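Local coordinates for protein tyrosine--tRNA ligase (Pyrococcus horikoshii, PDB 2CYC) that binds L-tyrosine and probably joins it to tRNA(Tyr) in two steps, first activating it with ATP as tyrosyl adenylate, at residues A[25-30]-A[217-222]; A[95-100]-A[356-361]; A[272-277]-A[287-292]. All coordinates share one frame; numbering follows the deposited sequence.

Contact 1. Residues A[25-30]-A[217-222]; sequences RHLFEI and KPVAVH
L27 and V219 meet where helix 21-30 lies against strand 214-223, and most of what passes between the two segments goes through this pair. Take L27 from its root. CB leaves the helix toward the strand but stays back from it. With CG beside the backbone N and anti to the carbonyl carbon (chi1 -63°), the chain leans over to the valine, and CG comes within 4.2 Å of V219 CG2. From the fork, CD1 does the real touching: it packs on V219 CG2 at 3.6 Å and also looks toward the carbonyl of K217, L27 CD1 lying 4.4 Å from K217 O. CD2, the other branch, stands farther from the valine. The two side chains slide past each other in opposite directions, so methyl rests beside methyl rather than end against end. On the strand side V219 offers CG2, the branch anti to its carbonyl carbon.

No hydrogen bond crosses the contact; it is apolar and buried, although small. The outer flank of the helix is quite different. There R25 NE reaches one turn on to E29 OE1, 3.1 Å away in an almost straight N-H...O hydrogen bond (174°) that forms part of a salt bridge. The guanidinium plane contains the oxygen, but the carboxylate is met from above its own plane.

V219 also packs on V18, and its backbone is hydrogen-bonded to T182 and A184. This is helix-on-sheet packing near one border of the mixed, largely parallel sheet that forms the Rossmann-type core of class I aminoacyl-tRNA synthetases.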
loop_
_atom_site.group_PDB
_atom_site.type_symbol
_atom_site.label_atom_id
_atom_site.label_comp_id
_atom_site.label_asym_id
_atom_site.label_seq_id
_atom_site.Cartn_x
_atom_site.Cartn_y
_atom_site.Cartn_z
ATOM N N ARG A 25 14.747 1.137 -29.555
ATOM C CA ARG A 25 15.885 1.414 -30.419
ATOM C C ARG A 25 16.857 2.334 -29.685
ATOM O O ARG A 25 18.069 2.148 -29.738
ATOM C CB ARG A 25 15.402 2.064 -31.719
ATOM C CG ARG A 25 16.519 2.533 -32.650
ATOM C CD ARG A 25 15.917 3.019 -33.955
ATOM N NE ARG A 25 16.864 3.752 -34.782
ATOM C CZ ARG A 25 16.541 4.300 -35.949
ATOM N NH1 ARG A 25 17.452 4.956 -36.646
ATOM N NH2 ARG A 25 15.301 4.188 -36.414
ATOM N N HIS A 26 16.306 3.326 -29.001
ATOM C CA HIS A 26 17.100 4.259 -28.224
ATOM C C HIS A 26 17.926 3.476 -27.197
ATOM O O HIS A 26 19.135 3.684 -27.072
ATOM C CB HIS A 26 16.169 5.251 -27.521
ATOM C CG HIS A 26 16.870 6.205 -26.605
ATOM N ND1 HIS A 26 17.858 7.064 -27.038
ATOM C CD2 HIS A 26 16.713 6.448 -25.283
ATOM C CE1 HIS A 26 18.277 7.797 -26.022
ATOM N NE2 HIS A 26 17.597 7.443 -24.945
ATOM N N LEU A 27 17.277 2.570 -26.465
ATOM C CA LEU A 27 17.996 1.777 -25.470
ATOM C C LEU A 27 19.125 0.963 -26.101
ATOM O O LEU A 27 20.207 0.866 -25.534
ATOM C CB LEU A 27 17.048 0.836 -24.721
ATOM C CG LEU A 27 15.942 1.476 -23.876
ATOM C CD1 LEU A 27 15.366 0.425 -22.933
ATOM C CD2 LEU A 27 16.499 2.645 -23.081
ATOM N N PHE A 28 18.865 0.360 -27.261
ATOM C CA PHE A 28 19.892 -0.422 -27.944
ATOM C C PHE A 28 21.063 0.473 -28.337
ATOM O O PHE A 28 22.222 0.142 -28.078
ATOM C CB PHE A 28 19.325 -1.093 -29.204
ATOM C CG PHE A 28 18.564 -2.375 -28.934
ATOM C CD1 PHE A 28 17.460 -2.721 -29.718
ATOM C CD2 PHE A 28 18.963 -3.245 -27.922
ATOM C CE1 PHE A 28 16.762 -3.916 -29.497
ATOM C CE2 PHE A 28 18.274 -4.448 -27.691
ATOM C CZ PHE A 28 17.170 -4.780 -28.484
ATOM N N GLU A 29 20.751 1.617 -28.942
ATOM C CA GLU A 29 21.773 2.555 -29.398
ATOM C C GLU A 29 22.659 3.160 -28.321
ATOM O O GLU A 29 23.871 3.264 -28.510
ATOM C CB GLU A 29 21.131 3.680 -30.216
ATOM C CG GLU A 29 20.682 3.236 -31.603
ATOM C CD GLU A 29 20.118 4.375 -32.444
ATOM O OE1 GLU A 29 19.649 4.107 -33.580
ATOM O OE2 GLU A 29 20.147 5.533 -31.971
ATOM N N ILE A 30 22.073 3.549 -27.190
ATOM C CA ILE A 30 22.857 4.162 -26.123
ATOM C C ILE A 30 23.558 3.137 -25.247
ATOM O O ILE A 30 24.297 3.494 -24.335
ATOM C CB ILE A 30 21.971 5.054 -25.235
ATOM C CG1 ILE A 30 20.966 4.183 -24.471
ATOM C CG2 ILE A 30 21.256 6.092 -26.107
ATOM C CD1 ILE A 30 19.920 4.964 -23.714
ATOM N N LYS A 217 12.960 5.197 -19.382
ATOM C CA LYS A 217 11.624 4.642 -19.297
ATOM C C LYS A 217 11.782 3.200 -19.760
ATOM O O LYS A 217 12.410 2.935 -20.783
ATOM C CB LYS A 217 10.658 5.371 -20.235
ATOM C CG LYS A 217 10.346 6.793 -19.795
ATOM C CD LYS A 217 9.388 7.489 -20.745
ATOM C CE LYS A 217 9.156 8.931 -20.295
ATOM N NZ LYS A 217 8.167 9.665 -21.134
ATOM N N PRO A 218 11.244 2.247 -19.001
ATOM C CA PRO A 218 11.398 0.870 -19.465
ATOM C C PRO A 218 10.548 0.668 -20.714
ATOM O O PRO A 218 9.574 1.392 -20.933
ATOM C CB PRO A 218 10.872 0.048 -18.289
ATOM C CG PRO A 218 9.811 0.958 -17.703
ATOM C CD PRO A 218 10.511 2.302 -17.724
ATOM N N VAL A 219 10.933 -0.309 -21.523
ATOM C CA VAL A 219 10.211 -0.665 -22.733
ATOM C C VAL A 219 9.264 -1.806 -22.352
ATOM O O VAL A 219 9.682 -2.780 -21.727
ATOM C CB VAL A 219 11.183 -1.171 -23.828
ATOM C CG1 VAL A 219 10.405 -1.763 -24.990
ATOM C CG2 VAL A 219 12.060 -0.023 -24.314
ATOM N N ALA A 220 7.995 -1.676 -22.717
ATOM C CA ALA A 220 7.005 -2.710 -22.428
ATOM C C ALA A 220 6.828 -3.582 -23.668
ATOM O O ALA A 220 6.661 -3.065 -24.775
ATOM C CB ALA A 220 5.667 -2.068 -22.048
ATOM N N VAL A 221 6.888 -4.900 -23.492
ATOM C CA VAL A 221 6.712 -5.825 -24.613
ATOM C C VAL A 221 5.628 -6.809 -24.202
ATOM O O VAL A 221 5.791 -7.579 -23.247
ATOM C CB VAL A 221 8.043 -6.571 -24.968
ATOM C CG1 VAL A 221 7.856 -7.426 -26.235
ATOM C CG2 VAL A 221 9.156 -5.543 -25.218
ATOM N N HIS A 222 4.518 -6.776 -24.935
ATOM C CA HIS A 222 3.359 -7.606 -24.626
ATOM C C HIS A 222 3.110 -8.684 -25.654
ATOM O O HIS A 222 3.111 -8.426 -26.864
ATOM C CB HIS A 222 2.126 -6.704 -24.492
ATOM C CG HIS A 222 2.314 -5.593 -23.509
ATOM N ND1 HIS A 222 1.985 -4.282 -23.789
ATOM C CD2 HIS A 222 2.880 -5.583 -22.276
ATOM C CE1 HIS A 222 2.348 -3.513 -22.775
ATOM N NE2 HIS A 222 2.894 -4.279 -21.846
#

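Contact 2. Residues A[95-100]-A[356-361]; sequences LKYFKV and RYFEKH
V100 sets one methyl against each of two neighbouring rings, CG2 against Y357 and CG1 against F358, and aliphatic-on-aromatic packing is the main business here. CG2 is the closer branch: it sits 3.5 Å from Y357 CE1, equally near CZ, with the phenol oxygen hardly farther off, so it lies along the far part of that ring. CG1 meets F358 CE2 at 3.9 Å. The valine is turned with CG1 between its backbone N and carbonyl carbon (chi1 68°), which gives each methyl its own ring. With both methyls of V100 gone, as in an alanine here, a gap is likely to open beside the two rings, leaving Y357 and the end of F358 freer to shift.

Ring-to-ring contact is looser. Y97 CD1 approaches F358 CE2 at 4.2 Å, one ring oblique to the other. Within 356-361 the rings prop each other up: Y357 CD1 stands 4.0 Å above the plane of F358, over its centre, while H361 CD2 covers a rim of Y357.

Polar bonding between the segments is absent. Y97 OH instead turns to H264 NE2 and the backbone N of I46, which fixes the end of that ring.

The two short helical segments run nearly antiparallel, at 162°, with axes 12.7 Å apart at closest, a spacing filled by V100 and the aromatic rings. Helix 363-370 closes in on both, L367 and M368 on K96 and Y97, P364 and L365 on F358, while F98 faces L72 of strand 69-72.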
loop_
_atom_site.group_PDB
_atom_site.type_symbol
_atom_site.label_atom_id
_atom_site.label_comp_id
_atom_site.label_asym_id
_atom_site.label_seq_id
_atom_site.Cartn_x
_atom_site.Cartn_y
_atom_site.Cartn_z
ATOM N N LEU A 95 8.540 -22.861 -6.305
ATOM C CA LEU A 95 9.861 -23.469 -6.389
ATOM C C LEU A 95 9.908 -24.926 -6.845
ATOM O O LEU A 95 10.842 -25.330 -7.530
ATOM C CB LEU A 95 10.560 -23.350 -5.029
ATOM C CG LEU A 95 11.508 -22.159 -4.836
ATOM C CD1 LEU A 95 10.892 -20.890 -5.403
ATOM C CD2 LEU A 95 11.823 -22.006 -3.359
ATOM N N LYS A 96 8.908 -25.717 -6.481
ATOM C CA LYS A 96 8.936 -27.125 -6.841
ATOM C C LYS A 96 8.230 -27.514 -8.120
ATOM O O LYS A 96 8.533 -28.557 -8.701
ATOM C CB LYS A 96 8.406 -27.963 -5.678
ATOM C CG LYS A 96 9.336 -27.970 -4.479
ATOM C CD LYS A 96 8.753 -28.795 -3.341
ATOM C CE LYS A 96 9.733 -28.914 -2.179
ATOM N NZ LYS A 96 9.158 -29.688 -1.038
ATOM N N TYR A 97 7.291 -26.690 -8.567
ATOM C CA TYR A 97 6.571 -27.001 -9.798
ATOM C C TYR A 97 6.695 -25.946 -10.883
ATOM O O TYR A 97 7.154 -26.227 -11.988
ATOM C CB TYR A 97 5.081 -27.210 -9.524
ATOM C CG TYR A 97 4.255 -27.207 -10.795
ATOM C CD1 TYR A 97 4.299 -28.289 -11.682
ATOM C CD2 TYR A 97 3.485 -26.096 -11.147
ATOM C CE1 TYR A 97 3.600 -28.266 -12.883
ATOM C CE2 TYR A 97 2.783 -26.059 -12.352
ATOM C CZ TYR A 97 2.844 -27.148 -13.215
ATOM O OH TYR A 97 2.150 -27.125 -14.403
ATOM N N PHE A 98 6.271 -24.729 -10.561
ATOM C CA PHE A 98 6.270 -23.653 -11.539
ATOM C C PHE A 98 7.617 -23.340 -12.164
ATOM O O PHE A 98 7.723 -23.225 -13.383
ATOM C CB PHE A 98 5.664 -22.382 -10.930
ATOM C CG PHE A 98 5.202 -21.403 -11.961
ATOM C CD1 PHE A 98 6.101 -20.526 -12.565
ATOM C CD2 PHE A 98 3.876 -21.404 -12.388
ATOM C CE1 PHE A 98 5.687 -19.663 -13.583
ATOM C CE2 PHE A 98 3.452 -20.543 -13.408
ATOM C CZ PHE A 98 4.364 -19.673 -14.003
ATOM N N LYS A 99 8.641 -23.197 -11.331
ATOM C CA LYS A 99 9.977 -22.897 -11.813
ATOM C C LYS A 99 10.423 -23.888 -12.874
ATOM O O LYS A 99 10.795 -23.488 -13.977
ATOM C CB LYS A 99 10.977 -22.907 -10.657
ATOM C CG LYS A 99 12.439 -22.729 -11.091
ATOM C CD LYS A 99 13.340 -22.568 -9.879
ATOM C CE LYS A 99 14.769 -22.243 -10.274
ATOM N NZ LYS A 99 15.374 -23.369 -11.024
ATOM N N VAL A 100 10.364 -25.181 -12.550
ATOM C CA VAL A 100 10.796 -26.203 -13.494
ATOM C C VAL A 100 9.860 -26.313 -14.699
ATOM O O VAL A 100 10.300 -26.622 -15.805
ATOM C CB VAL A 100 10.955 -27.593 -12.802
ATOM C CG1 VAL A 100 9.608 -28.145 -12.380
ATOM C CG2 VAL A 100 11.670 -28.567 -13.751
ATOM N N ARG A 356 8.273 -36.118 -20.725
ATOM C CA ARG A 356 9.339 -37.012 -20.286
ATOM C C ARG A 356 9.960 -36.552 -18.974
ATOM O O ARG A 356 10.270 -37.374 -18.113
ATOM C CB ARG A 356 10.430 -37.154 -21.358
ATOM C CG ARG A 356 10.110 -38.242 -22.388
ATOM C CD ARG A 356 11.290 -38.582 -23.302
ATOM N NE ARG A 356 11.618 -37.521 -24.257
ATOM C CZ ARG A 356 12.592 -36.630 -24.087
ATOM N NH1 ARG A 356 12.817 -35.699 -25.012
ATOM N NH2 ARG A 356 13.348 -36.675 -22.994
ATOM N N TYR A 357 10.134 -35.246 -18.809
ATOM C CA TYR A 357 10.720 -34.752 -17.580
ATOM C C TYR A 357 9.803 -35.018 -16.393
ATOM O O TYR A 357 10.230 -35.574 -15.373
ATOM C CB TYR A 357 11.022 -33.249 -17.665
ATOM C CG TYR A 357 11.570 -32.713 -16.359
ATOM C CD1 TYR A 357 10.712 -32.331 -15.331
ATOM C CD2 TYR A 357 12.942 -32.699 -16.110
ATOM C CE1 TYR A 357 11.197 -31.968 -14.086
ATOM C CE2 TYR A 357 13.444 -32.329 -14.860
ATOM C CZ TYR A 357 12.560 -31.972 -13.851
ATOM O OH TYR A 357 13.023 -31.658 -12.591
ATOM N N PHE A 358 8.538 -34.632 -16.513
ATOM C CA PHE A 358 7.640 -34.843 -15.399
ATOM C C PHE A 358 7.340 -36.306 -15.145
ATOM O O PHE A 358 6.911 -36.671 -14.056
ATOM C CB PHE A 358 6.365 -34.029 -15.585
ATOM C CG PHE A 358 6.574 -32.556 -15.357
ATOM C CD1 PHE A 358 6.594 -31.660 -16.425
ATOM C CD2 PHE A 358 6.796 -32.067 -14.067
ATOM C CE1 PHE A 358 6.830 -30.290 -16.213
ATOM C CE2 PHE A 358 7.033 -30.703 -13.840
ATOM C CZ PHE A 358 7.049 -29.812 -14.918
ATOM N N GLU A 359 7.585 -37.149 -16.138
ATOM C CA GLU A 359 7.354 -38.573 -15.974
ATOM C C GLU A 359 8.477 -39.183 -15.140
ATOM O O GLU A 359 8.238 -40.069 -14.319
ATOM C CB GLU A 359 7.276 -39.245 -17.345
ATOM C CG GLU A 359 5.864 -39.239 -17.932
ATOM C CD GLU A 359 5.832 -39.508 -19.429
ATOM O OE1 GLU A 359 6.806 -40.084 -19.959
ATOM O OE2 GLU A 359 4.823 -39.151 -20.077
ATOM N N LYS A 360 9.699 -38.691 -15.349
ATOM C CA LYS A 360 10.877 -39.172 -14.633
ATOM C C LYS A 360 10.978 -38.564 -13.237
ATOM O O LYS A 360 11.487 -39.199 -12.308
ATOM C CB LYS A 360 12.151 -38.834 -15.427
ATOM C CG LYS A 360 13.453 -39.208 -14.718
ATOM C CD LYS A 360 14.687 -38.840 -15.545
ATOM C CE LYS A 360 15.974 -39.055 -14.739
ATOM N NZ LYS A 360 17.211 -38.830 -15.537
ATOM N N HIS A 361 10.503 -37.326 -13.105
ATOM C CA HIS A 361 10.531 -36.592 -11.834
ATOM C C HIS A 361 9.069 -36.282 -11.485
ATOM O O HIS A 361 8.561 -35.203 -11.799
ATOM C CB HIS A 361 11.324 -35.289 -12.009
ATOM C CG HIS A 361 12.682 -35.481 -12.616
ATOM N ND1 HIS A 361 13.792 -35.830 -11.874
ATOM C CD2 HIS A 361 13.111 -35.370 -13.898
ATOM C CE1 HIS A 361 14.845 -35.920 -12.669
ATOM N NE2 HIS A 361 14.459 -35.646 -13.903
#

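Contact 3. Residues A[272-277]-A[287-292]; sequences QKLRKA and NPVLDW
K273 NZ is gripped by three oxygens, D265 OD2 in a salt bridge and the carbonyls of P257 and A260, which probably helps to hold this turn of the helix, where the next residue, L274, packs on V289 and W292. Across the contact itself everything is apolar. L274 forks toward both partners: CD2 comes obliquely to W292 CZ3 at 4.3 Å, and CD1 lies 4.4 Å from V289 CG2. Its first torsion, -98°, is off the usual staggered value and swings the branches toward the second helix. A277 makes the closest approach, its CB 3.8 Å from the same V289 CG2. That methyl, anti to the valine's carbonyl carbon, is thus shared by two residues a turn apart.

The pair forms a helix-loop-helix unit within the mostly helical region that follows the KMSKS motif, the part that in related tyrosyl-tRNA synthetases recognises the anticodon. N287 occupies the N-cap of helix 288-297.

W292 is pinned at its indole nitrogen, NE1 donating to the carbonyl of L227, while D291 OD1 accepts from the backbone N of that same residue. K340 NZ holds the oxygens of R275 and A277, and L339, V343 and L347 of helix 336-350 pack on V289, L274 and W292.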
loop_
_atom_site.group_PDB
_atom_site.type_symbol
_atom_site.label_atom_id
_atom_site.label_comp_id
_atom_site.label_asym_id
_atom_site.label_seq_id
_atom_site.Cartn_x
_atom_site.Cartn_y
_atom_site.Cartn_z
ATOM N N GLN A 272 -7.969 -35.423 -27.108
ATOM C CA GLN A 272 -9.331 -35.216 -26.641
ATOM C C GLN A 272 -9.713 -33.739 -26.623
ATOM O O GLN A 272 -10.779 -33.364 -27.116
ATOM C CB GLN A 272 -9.497 -35.803 -25.238
ATOM C CG GLN A 272 -10.924 -35.762 -24.726
ATOM C CD GLN A 272 -10.999 -35.538 -23.223
ATOM O OE1 GLN A 272 -10.649 -34.460 -22.723
ATOM N NE2 GLN A 272 -11.453 -36.558 -22.492
ATOM N N LYS A 273 -8.849 -32.899 -26.053
ATOM C CA LYS A 273 -9.140 -31.470 -25.984
ATOM C C LYS A 273 -9.221 -30.806 -27.363
ATOM O O LYS A 273 -10.128 -30.005 -27.614
ATOM C CB LYS A 273 -8.106 -30.762 -25.108
ATOM C CG LYS A 273 -8.247 -31.106 -23.628
ATOM C CD LYS A 273 -7.172 -30.441 -22.781
ATOM C CE LYS A 273 -7.320 -30.837 -21.314
ATOM N NZ LYS A 273 -6.282 -30.215 -20.440
ATOM N N LEU A 274 -8.282 -31.116 -28.255
ATOM C CA LEU A 274 -8.335 -30.530 -29.594
ATOM C C LEU A 274 -9.578 -31.015 -30.317
ATOM O O LEU A 274 -10.214 -30.270 -31.069
ATOM C CB LEU A 274 -7.084 -30.897 -30.398
ATOM C CG LEU A 274 -6.004 -29.809 -30.417
ATOM C CD1 LEU A 274 -6.518 -28.574 -31.172
ATOM C CD2 LEU A 274 -5.630 -29.447 -28.979
ATOM N N ARG A 275 -9.920 -32.277 -30.069
ATOM C CA ARG A 275 -11.094 -32.907 -30.667
ATOM C C ARG A 275 -12.369 -32.116 -30.383
ATOM O O ARG A 275 -13.176 -31.892 -31.286
ATOM C CB ARG A 275 -11.235 -34.330 -30.128
ATOM C CG ARG A 275 -12.363 -35.140 -30.726
ATOM C CD ARG A 275 -12.454 -36.488 -30.025
ATOM N NE ARG A 275 -11.201 -37.240 -30.119
ATOM C CZ ARG A 275 -10.611 -37.853 -29.092
ATOM N NH1 ARG A 275 -9.472 -38.519 -29.275
ATOM N NH2 ARG A 275 -11.154 -37.797 -27.880
ATOM N N LYS A 276 -12.545 -31.673 -29.141
ATOM C CA LYS A 276 -13.743 -30.901 -28.819
ATOM C C LYS A 276 -13.600 -29.398 -28.939
ATOM O O LYS A 276 -14.541 -28.664 -28.667
ATOM C CB LYS A 276 -14.274 -31.252 -27.418
ATOM C CG LYS A 276 -13.429 -32.204 -26.613
ATOM C CD LYS A 276 -14.315 -33.084 -25.747
ATOM C CE LYS A 276 -13.557 -33.673 -24.570
ATOM N NZ LYS A 276 -13.052 -32.618 -23.630
ATOM N N ALA A 277 -12.424 -28.937 -29.350
ATOM C CA ALA A 277 -12.174 -27.499 -29.478
ATOM C C ALA A 277 -13.133 -26.816 -30.449
ATOM O O ALA A 277 -13.593 -27.430 -31.420
ATOM C CB ALA A 277 -10.740 -27.258 -29.936
ATOM N N ASN A 287 -11.599 -18.162 -33.933
ATOM C CA ASN A 287 -11.311 -19.579 -34.038
ATOM C C ASN A 287 -10.107 -19.907 -33.156
ATOM O O ASN A 287 -8.960 -19.650 -33.532
ATOM C CB ASN A 287 -11.014 -19.883 -35.512
ATOM C CG ASN A 287 -10.903 -21.365 -35.808
ATOM O OD1 ASN A 287 -11.308 -21.821 -36.885
ATOM N ND2 ASN A 287 -10.340 -22.121 -34.875
ATOM N N PRO A 288 -10.355 -20.473 -31.967
ATOM C CA PRO A 288 -9.268 -20.822 -31.048
ATOM C C PRO A 288 -8.198 -21.703 -31.686
ATOM O O PRO A 288 -7.002 -21.530 -31.433
ATOM C CB PRO A 288 -9.999 -21.522 -29.907
ATOM C CG PRO A 288 -11.335 -20.812 -29.900
ATOM C CD PRO A 288 -11.670 -20.749 -31.361
ATOM N N VAL A 289 -8.625 -22.639 -32.526
ATOM C CA VAL A 289 -7.671 -23.520 -33.162
ATOM C C VAL A 289 -6.742 -22.775 -34.114
ATOM O O VAL A 289 -5.526 -22.992 -34.082
ATOM C CB VAL A 289 -8.366 -24.671 -33.920
ATOM C CG1 VAL A 289 -7.315 -25.524 -34.620
ATOM C CG2 VAL A 289 -9.176 -25.528 -32.943
ATOM N N LEU A 290 -7.296 -21.908 -34.961
ATOM C CA LEU A 290 -6.458 -21.155 -35.895
ATOM C C LEU A 290 -5.552 -20.210 -35.096
ATOM O O LEU A 290 -4.433 -19.914 -35.515
ATOM C CB LEU A 290 -7.315 -20.341 -36.884
ATOM C CG LEU A 290 -8.050 -21.075 -38.019
ATOM C CD1 LEU A 290 -8.896 -20.065 -38.802
ATOM C CD2 LEU A 290 -7.039 -21.761 -38.953
ATOM N N ASP A 291 -6.051 -19.743 -33.953
ATOM C CA ASP A 291 -5.303 -18.849 -33.072
ATOM C C ASP A 291 -4.008 -19.559 -32.645
ATOM O O ASP A 291 -2.922 -18.982 -32.691
ATOM C CB ASP A 291 -6.165 -18.511 -31.847
ATOM C CG ASP A 291 -5.533 -17.450 -30.944
ATOM O OD1 ASP A 291 -5.301 -17.738 -29.752
ATOM O OD2 ASP A 291 -5.280 -16.325 -31.420
ATOM N N TRP A 292 -4.135 -20.824 -32.252
ATOM C CA TRP A 292 -2.992 -21.625 -31.829
ATOM C C TRP A 292 -2.079 -21.948 -33.015
ATOM O O TRP A 292 -0.845 -21.983 -32.880
ATOM C CB TRP A 292 -3.478 -22.923 -31.167
ATOM C CG TRP A 292 -4.092 -22.725 -29.798
ATOM C CD1 TRP A 292 -4.678 -21.584 -29.318
ATOM C CD2 TRP A 292 -4.227 -23.711 -28.755
ATOM N NE1 TRP A 292 -5.167 -21.798 -28.049
ATOM C CE2 TRP A 292 -4.906 -23.090 -27.678
ATOM C CE3 TRP A 292 -3.844 -25.055 -28.628
ATOM C CZ2 TRP A 292 -5.208 -23.770 -26.482
ATOM C CZ3 TRP A 292 -4.147 -25.735 -27.435
ATOM C CH2 TRP A 292 -4.822 -25.085 -26.380
#

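Overall arrangement
The three contacts are separate pieces of packing, none touching another. Contact 1 belongs to the catalytic core: the V219 side chain is about 11 Å from that of Y37, which binds L-tyrosine. Contact 2 ties helix 87-108 of that core to helix 352-360 near the C-terminus, and its Y97 side chain lies about 14 Å from the bound tyrosine. Contact 3 lies away from the tyrosine pocket and across the chain's centre from contact 1, their centres about 35 Å apart. In sequence it nests inside the loop that contact 2 closes, and these two come to about 11 Å at their nearest atoms, whereas the segments of contacts 1 and 2 alternate along the chain.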